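Citryl-spermidine/3,4-dihydroxybenzoyl-citryl-spermidine:spermidine ligase (Bacillus anthracis, PDB 3TO3) catalyses the ATP-dependent condensation of spermidine with citryl-spermidine intermediates during biosynthesis of the siderophore petrobactin, working as a homodimer. Local coordinates at residues D212-L215 with K216-G220; R222-E225 with A226-R230. One frame throughout, in Å; residues are numbered along the deposited sequence.

Contact 1. Residues D212-L215 with K216-G220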
ATOM      1  N   ASP B 212     -15.613  32.898   2.470  1.00 56.14           N
ATOM      2  CA  ASP B 212     -17.088  32.960   2.581  1.00 62.85           C
ATOM      3  C   ASP B 212     -17.709  33.233   1.208  1.00 57.06           C
ATOM      4  O   ASP B 212     -18.760  32.700   0.864  1.00 55.24           O
ATOM      5  CB  ASP B 212     -17.574  34.083   3.526  1.00 69.78           C
ATOM      6  CG  ASP B 212     -17.488  33.729   5.016  1.00 79.37           C
ATOM      7  OD1 ASP B 212     -17.571  34.689   5.832  1.00 89.94           O
ATOM      8  OD2 ASP B 212     -17.364  32.534   5.383  1.00 74.49           O
ATOM      9  N   LYS B 213     -17.055  34.103   0.448  1.00 54.40           N
ATOM     10  CA  LYS B 213     -17.551  34.571  -0.851  1.00 61.57           C
ATOM     11  C   LYS B 213     -17.451  33.445  -1.867  1.00 57.10           C
ATOM     12  O   LYS B 213     -18.356  33.230  -2.666  1.00 61.54           O
ATOM     13  CB  LYS B 213     -16.718  35.784  -1.314  1.00 64.25           C
ATOM     14  CG  LYS B 213     -17.389  36.725  -2.272  1.00 65.11           C
ATOM     15  CD  LYS B 213     -16.421  37.818  -2.732  1.00 75.03           C
ATOM     16  CE  LYS B 213     -16.168  38.874  -1.639  1.00 85.65           C
ATOM     17  NZ  LYS B 213     -15.002  39.772  -1.943  1.00 83.86           N
ATOM     18  N   ILE B 214     -16.353  32.709  -1.799  1.00 51.38           N
ATOM     19  CA  ILE B 214     -16.076  31.613  -2.723  1.00 53.55           C
ATOM     20  C   ILE B 214     -16.978  30.386  -2.541  1.00 50.15           C
ATOM     21  O   ILE B 214     -17.332  29.740  -3.511  1.00 57.60           O
ATOM     22  CB  ILE B 214     -14.596  31.198  -2.647  1.00 58.02           C
ATOM     23  CG1 ILE B 214     -13.977  31.272  -4.026  1.00 72.06           C
ATOM     24  CG2 ILE B 214     -14.445  29.785  -2.101  1.00 49.64           C
ATOM     25  CD1 ILE B 214     -14.097  29.974  -4.791  1.00 78.02           C
ATOM     26  N   LEU B 215     -17.358  30.073  -1.311  1.00 50.20           N
ATOM     27  CA  LEU B 215     -18.408  29.078  -1.064  1.00 58.00           C
ATOM     28  C   LEU B 215     -19.768  29.450  -1.660  1.00 61.73           C
ATOM     29  O   LEU B 215     -20.534  28.578  -2.060  1.00 65.42           O
ATOM     30  CB  LEU B 215     -18.641  28.902   0.430  1.00 57.82           C
ATOM     31  CG  LEU B 215     -17.765  27.979   1.240  1.00 55.97           C
ATOM     32  CD1 LEU B 215     -18.545  27.667   2.489  1.00 55.06           C
ATOM     33  CD2 LEU B 215     -17.460  26.720   0.463  1.00 54.35           C
ATOM     34  N   LYS B 216     -20.098  30.736  -1.669  1.00 61.91           N
ATOM     35  CA  LYS B 216     -21.351  31.140  -2.277  1.00 76.41           C
ATOM     36  C   LYS B 216     -21.384  30.539  -3.671  1.00 83.23           C
ATOM     37  O   LYS B 216     -22.264  29.735  -3.979  1.00 91.12           O
ATOM     38  CB  LYS B 216     -21.446  32.661  -2.374  1.00 83.26           C
ATOM     39  CG  LYS B 216     -21.827  33.362  -1.075  1.00 96.55           C
ATOM     40  CD  LYS B 216     -23.315  33.230  -0.759  1.00106.96           C
ATOM     41  CE  LYS B 216     -23.805  34.338   0.192  1.00112.27           C
ATOM     42  NZ  LYS B 216     -25.278  34.266   0.496  1.00115.33           N
ATOM     43  N   SER B 217     -20.370  30.866  -4.473  1.00 73.26           N
ATOM     44  CA  SER B 217     -20.318  30.496  -5.884  1.00 69.43           C
ATOM     45  C   SER B 217     -20.117  29.007  -6.103  1.00 68.53           C
ATOM     46  O   SER B 217     -20.717  28.412  -6.979  1.00 74.63           O
ATOM     47  CB  SER B 217     -19.150  31.218  -6.547  1.00 72.85           C
ATOM     48  OG  SER B 217     -18.900  32.463  -5.925  1.00 72.99           O
ATOM     49  N   GLU B 218     -19.248  28.404  -5.317  1.00 56.57           N
ATOM     50  CA  GLU B 218     -18.854  27.035  -5.597  1.00 58.40           C
ATOM     51  C   GLU B 218     -19.924  26.005  -5.220  1.00 73.63           C
ATOM     52  O   GLU B 218     -20.092  25.005  -5.910  1.00 85.17           O
ATOM     53  CB  GLU B 218     -17.491  26.713  -4.952  1.00 44.82           C
ATOM     54  CG  GLU B 218     -16.364  27.522  -5.549  1.00 44.84           C
ATOM     55  CD  GLU B 218     -16.294  27.338  -7.070  1.00 59.03           C
ATOM     56  OE1 GLU B 218     -16.147  26.170  -7.522  1.00 56.96           O
ATOM     57  OE2 GLU B 218     -16.420  28.349  -7.806  1.00 57.69           O
ATOM     58  N   VAL B 219     -20.558  26.183  -4.069  1.00 68.51           N
ATOM     59  CA  VAL B 219     -21.723  25.386  -3.685  1.00 57.14           C
ATOM     60  C   VAL B 219     -23.089  25.882  -4.212  1.00 71.93           C
ATOM     61  O   VAL B 219     -23.892  25.107  -4.738  1.00 85.80           O
ATOM     62  CB  VAL B 219     -21.759  25.278  -2.162  1.00 55.83           C
ATOM     63  CG1 VAL B 219     -22.738  24.210  -1.726  1.00 61.34           C
ATOM     64  CG2 VAL B 219     -20.352  24.983  -1.638  1.00 56.28           C
ATOM     65  N   GLY B 220     -23.317  27.190  -4.106  1.00 55.22           N
ATOM     66  CA  GLY B 220     -24.604  27.790  -4.375  1.00 62.15           C
ATOM     67  C   GLY B 220     -25.354  28.071  -3.082  1.00 75.96           C
ATOM     68  O   GLY B 220     -25.246  27.304  -2.134  1.00 82.11           O
TER
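Ile214 and Glu218, one turn apart near the C-terminal end of helix 208-219, meet through both backbone and side chain. The amide of Glu218 donates to Ile214 O at 3.0 Å, an alpha-helical i to i+4 bond, and Glu218 CG lies 3.4 Å from Ile214 CD1. With CG anti to its own carbonyl carbon and the chain bent at chi2 (-56°), the glutamate folds its methylene across the isoleucine tip. Its carboxylate is satisfied beyond the helix: OE2 forms a salt bridge with Arg295, while Trp370 of strand 367-371 packs against both Ile214 and Glu218.

The pair one residue further on, Leu215 and Val219, repeats the pattern. Val219 N donates to Leu215 O at 3.1 Å, from a position tilted 33° out of the carbonyl plane, and Leu215 CD2 runs alongside Val219 CG2 at 4.0 Å. Earlier in the segment the bonding is looser. Lys216 N divides itself between two acceptors, Asp212 O at 3.5 Å and Lys213 O at 3.2 Å, both weak, and Lys213 O also takes a weak bond from Ser217 OG at 3.4 Å. Gly220 ends the helix: its N still reaches Lys216 O at 2.8 Å, but its positive phi of 100° breaks the helical path, a conformation that favours glycine.

One face is thus largely apolar and carries the buried carboxylate of Glu218, paired with Arg295. That pairing would be expected to keep Glu218 ionised and to tie the helix end to the segment containing Arg295.

Contact 2. Residues R222-E225 with A226-R230; sequences RKLE and AYKER
Lys223 and Tyr227, one turn apart on the amphipathic alpha-helix 221-232, send their side chains out from the helix in much the same direction. Tyr227 N donates to Lys223 O at 2.6 Å, nearly in line with the carbonyl bond (C=O...N angle 164°), and the tyrosine side chain then climbs along the lysine. Its CB and CG each sit 3.5 Å from Lys223 O, CG being placed there by a chi1 of -81° that sets it beside the backbone N. CD1 and CD2 are still nearest to Lys223 O; CE1 and CE2 then lie at almost equal distances from Lys223 CD, CZ comes closer, and OH approaches the same carbon to 3.3 Å. The bent lysine chain thus lays its aliphatic part obliquely against the phenol.

Beyond the helix, the Tyr227 side chain touches Phe243 of strand 241-246 and Leu271 of strand 268-273, while Leu224 also rests on Phe243. Glu225, Ala226 and Glu229 belong to the exposed side, where Ala226 N bonds to Arg222 O and Glu229 N only weakly to Glu225 O. Lys228 N donates to Leu224 O at 2.9 Å, and the extended lysine chain crosses over the leucine, bringing its CE to 4.2 Å from Leu224 CG.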
ATOM      1  N   ARG B 222     -28.494  27.844  -2.513  1.00 87.74           N
ATOM      2  CA  ARG B 222     -29.573  26.896  -2.298  1.00 88.39           C
ATOM      3  C   ARG B 222     -29.014  25.631  -1.670  1.00 83.03           C
ATOM      4  O   ARG B 222     -29.530  25.148  -0.648  1.00 74.53           O
ATOM      5  CB  ARG B 222     -30.299  26.568  -3.605  1.00 96.28           C
ATOM      6  CG  ARG B 222     -31.607  25.781  -3.431  1.00106.49           C
ATOM      7  CD  ARG B 222     -32.115  25.257  -4.774  1.00115.66           C
ATOM      8  NE  ARG B 222     -33.478  25.695  -5.086  1.00124.28           N
ATOM      9  CZ  ARG B 222     -34.000  25.722  -6.313  1.00125.19           C
ATOM     10  NH1 ARG B 222     -33.269  25.346  -7.363  1.00122.19           N
ATOM     11  NH2 ARG B 222     -35.255  26.131  -6.495  1.00122.60           N
ATOM     12  N   LYS B 223     -27.954  25.107  -2.285  1.00 75.66           N
ATOM     13  CA  LYS B 223     -27.323  23.881  -1.823  1.00 66.79           C
ATOM     14  C   LYS B 223     -26.758  24.082  -0.420  1.00 67.27           C
ATOM     15  O   LYS B 223     -26.969  23.254   0.470  1.00 64.25           O
ATOM     16  CB  LYS B 223     -26.222  23.449  -2.786  1.00 63.49           C
ATOM     17  CG  LYS B 223     -26.414  22.055  -3.338  1.00 72.84           C
ATOM     18  CD  LYS B 223     -25.105  21.273  -3.310  1.00 81.53           C
ATOM     19  CE  LYS B 223     -24.705  20.740  -4.689  1.00 82.71           C
ATOM     20  NZ  LYS B 223     -25.812  19.971  -5.349  1.00 85.03           N
ATOM     21  N   LEU B 224     -26.056  25.196  -0.225  1.00 71.47           N
ATOM     22  CA  LEU B 224     -25.406  25.490   1.046  1.00 67.99           C
ATOM     23  C   LEU B 224     -26.456  25.564   2.129  1.00 69.74           C
ATOM     24  O   LEU B 224     -26.217  25.170   3.273  1.00 70.44           O
ATOM     25  CB  LEU B 224     -24.634  26.805   0.969  1.00 66.24           C
ATOM     26  CG  LEU B 224     -23.479  27.114   1.936  1.00 68.12           C
ATOM     27  CD1 LEU B 224     -22.645  25.890   2.319  1.00 63.93           C
ATOM     28  CD2 LEU B 224     -22.573  28.188   1.339  1.00 67.06           C
ATOM     29  N   GLU B 225     -27.633  26.047   1.756  1.00 64.04           N
ATOM     30  CA  GLU B 225     -28.706  26.210   2.715  1.00 74.39           C
ATOM     31  C   GLU B 225     -29.170  24.821   3.077  1.00 65.98           C
ATOM     32  O   GLU B 225     -29.456  24.525   4.226  1.00 67.89           O
ATOM     33  CB  GLU B 225     -29.854  27.038   2.118  1.00 88.25           C
ATOM     34  CG  GLU B 225     -30.925  27.456   3.117  1.00104.38           C
ATOM     35  CD  GLU B 225     -31.815  28.591   2.592  1.00120.99           C
ATOM     36  OE1 GLU B 225     -32.824  28.929   3.264  1.00123.68           O
ATOM     37  OE2 GLU B 225     -31.500  29.150   1.510  1.00123.24           O
ATOM     38  N   ALA B 226     -29.205  23.961   2.078  1.00 59.37           N
ATOM     39  CA  ALA B 226     -29.688  22.607   2.260  1.00 62.17           C
ATOM     40  C   ALA B 226     -28.637  21.773   2.978  1.00 63.64           C
ATOM     41  O   ALA B 226     -28.965  20.825   3.702  1.00 63.75           O
ATOM     42  CB  ALA B 226     -30.024  21.991   0.914  1.00 58.43           C
ATOM     43  N   TYR B 227     -27.374  22.118   2.753  1.00 59.21           N
ATOM     44  CA  TYR B 227     -26.284  21.485   3.484  1.00 56.18           C
ATOM     45  C   TYR B 227     -26.404  21.829   4.969  1.00 61.57           C
ATOM     46  O   TYR B 227     -26.282  20.956   5.836  1.00 64.68           O
ATOM     47  CB  TYR B 227     -24.919  21.913   2.926  1.00 56.04           C
ATOM     48  CG  TYR B 227     -24.489  21.162   1.670  1.00 58.07           C
ATOM     49  CD1 TYR B 227     -25.212  20.061   1.217  1.00 57.23           C
ATOM     50  CD2 TYR B 227     -23.347  21.543   0.953  1.00 48.85           C
ATOM     51  CE1 TYR B 227     -24.818  19.360   0.084  1.00 57.52           C
ATOM     52  CE2 TYR B 227     -22.940  20.840  -0.190  1.00 50.63           C
ATOM     53  CZ  TYR B 227     -23.679  19.748  -0.614  1.00 59.84           C
ATOM     54  OH  TYR B 227     -23.305  19.034  -1.744  1.00 61.84           O
ATOM     55  N   LYS B 228     -26.663  23.096   5.268  1.00 63.33           N
ATOM     56  CA  LYS B 228     -26.808  23.507   6.658  1.00 62.79           C
ATOM     57  C   LYS B 228     -28.000  22.852   7.332  1.00 66.48           C
ATOM     58  O   LYS B 228     -27.960  22.588   8.527  1.00 68.13           O
ATOM     59  CB  LYS B 228     -26.823  25.034   6.800  1.00 66.67           C
ATOM     60  CG  LYS B 228     -25.439  25.619   6.492  1.00 72.54           C
ATOM     61  CD  LYS B 228     -25.383  27.142   6.435  1.00 72.11           C
ATOM     62  CE  LYS B 228     -23.962  27.595   6.048  1.00 69.83           C
ATOM     63  NZ  LYS B 228     -23.905  29.054   5.746  1.00 78.34           N
ATOM     64  N   GLU B 229     -29.051  22.560   6.574  1.00 72.50           N
ATOM     65  CA  GLU B 229     -30.253  21.996   7.181  1.00 75.91           C
ATOM     66  C   GLU B 229     -30.032  20.532   7.482  1.00 78.25           C
ATOM     67  O   GLU B 229     -30.649  19.980   8.386  1.00 87.27           O
ATOM     68  CB  GLU B 229     -31.483  22.177   6.287  1.00 84.95           C
ATOM     69  CG  GLU B 229     -32.581  23.046   6.909  1.00100.47           C
ATOM     70  CD  GLU B 229     -33.258  22.388   8.118  1.00114.25           C
ATOM     71  OE1 GLU B 229     -33.053  21.171   8.351  1.00116.17           O
ATOM     72  OE2 GLU B 229     -34.001  23.094   8.838  1.00117.58           O
ATOM     73  N   ARG B 230     -29.154  19.897   6.716  1.00 70.60           N
ATOM     74  CA  ARG B 230     -28.844  18.496   6.953  1.00 70.32           C
ATOM     75  C   ARG B 230     -28.030  18.324   8.247  1.00 71.61           C
ATOM     76  O   ARG B 230     -28.369  17.507   9.089  1.00 77.52           O
ATOM     77  CB  ARG B 230     -28.132  17.880   5.740  1.00 70.70           C
ATOM     78  CG  ARG B 230     -27.558  16.511   6.011  1.00 80.67           C
ATOM     79  CD  ARG B 230     -27.265  15.747   4.732  1.00 93.20           C
ATOM     80  NE  ARG B 230     -26.112  14.852   4.873  1.00102.53           N
ATOM     81  CZ  ARG B 230     -26.064  13.809   5.705  1.00107.16           C
ATOM     82  NH1 ARG B 230     -27.111  13.526   6.480  1.00106.59           N
ATOM     83  NH2 ARG B 230     -24.964  13.051   5.769  1.00103.22           N
TER

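In the fold
Contact 1 precedes contact 2 along the chain, their centres about 12 Å apart. They occupy consecutive helices, 208-219 and 221-232, separated by Gly220, which ends the first and stands at the N-cap of the second; both belong to the IucA/IucC family region. The helices also touch directly: Val219 CG1 packs 3.7 Å from Tyr227 CE2, and Leu215 meets Leu224, giving the pair a shared apolar seam. Their other neighbours differ. Helix 208-219 lies against strands 345-355 and 367-371 of the mixed sheet, with Glu218 about 12 Å from the ATP-binding Lys299 (side chain to side chain). Helix 221-232, farther from the chain's centre and from the ATP site, links that sheet to strands 241-246 and 268-273.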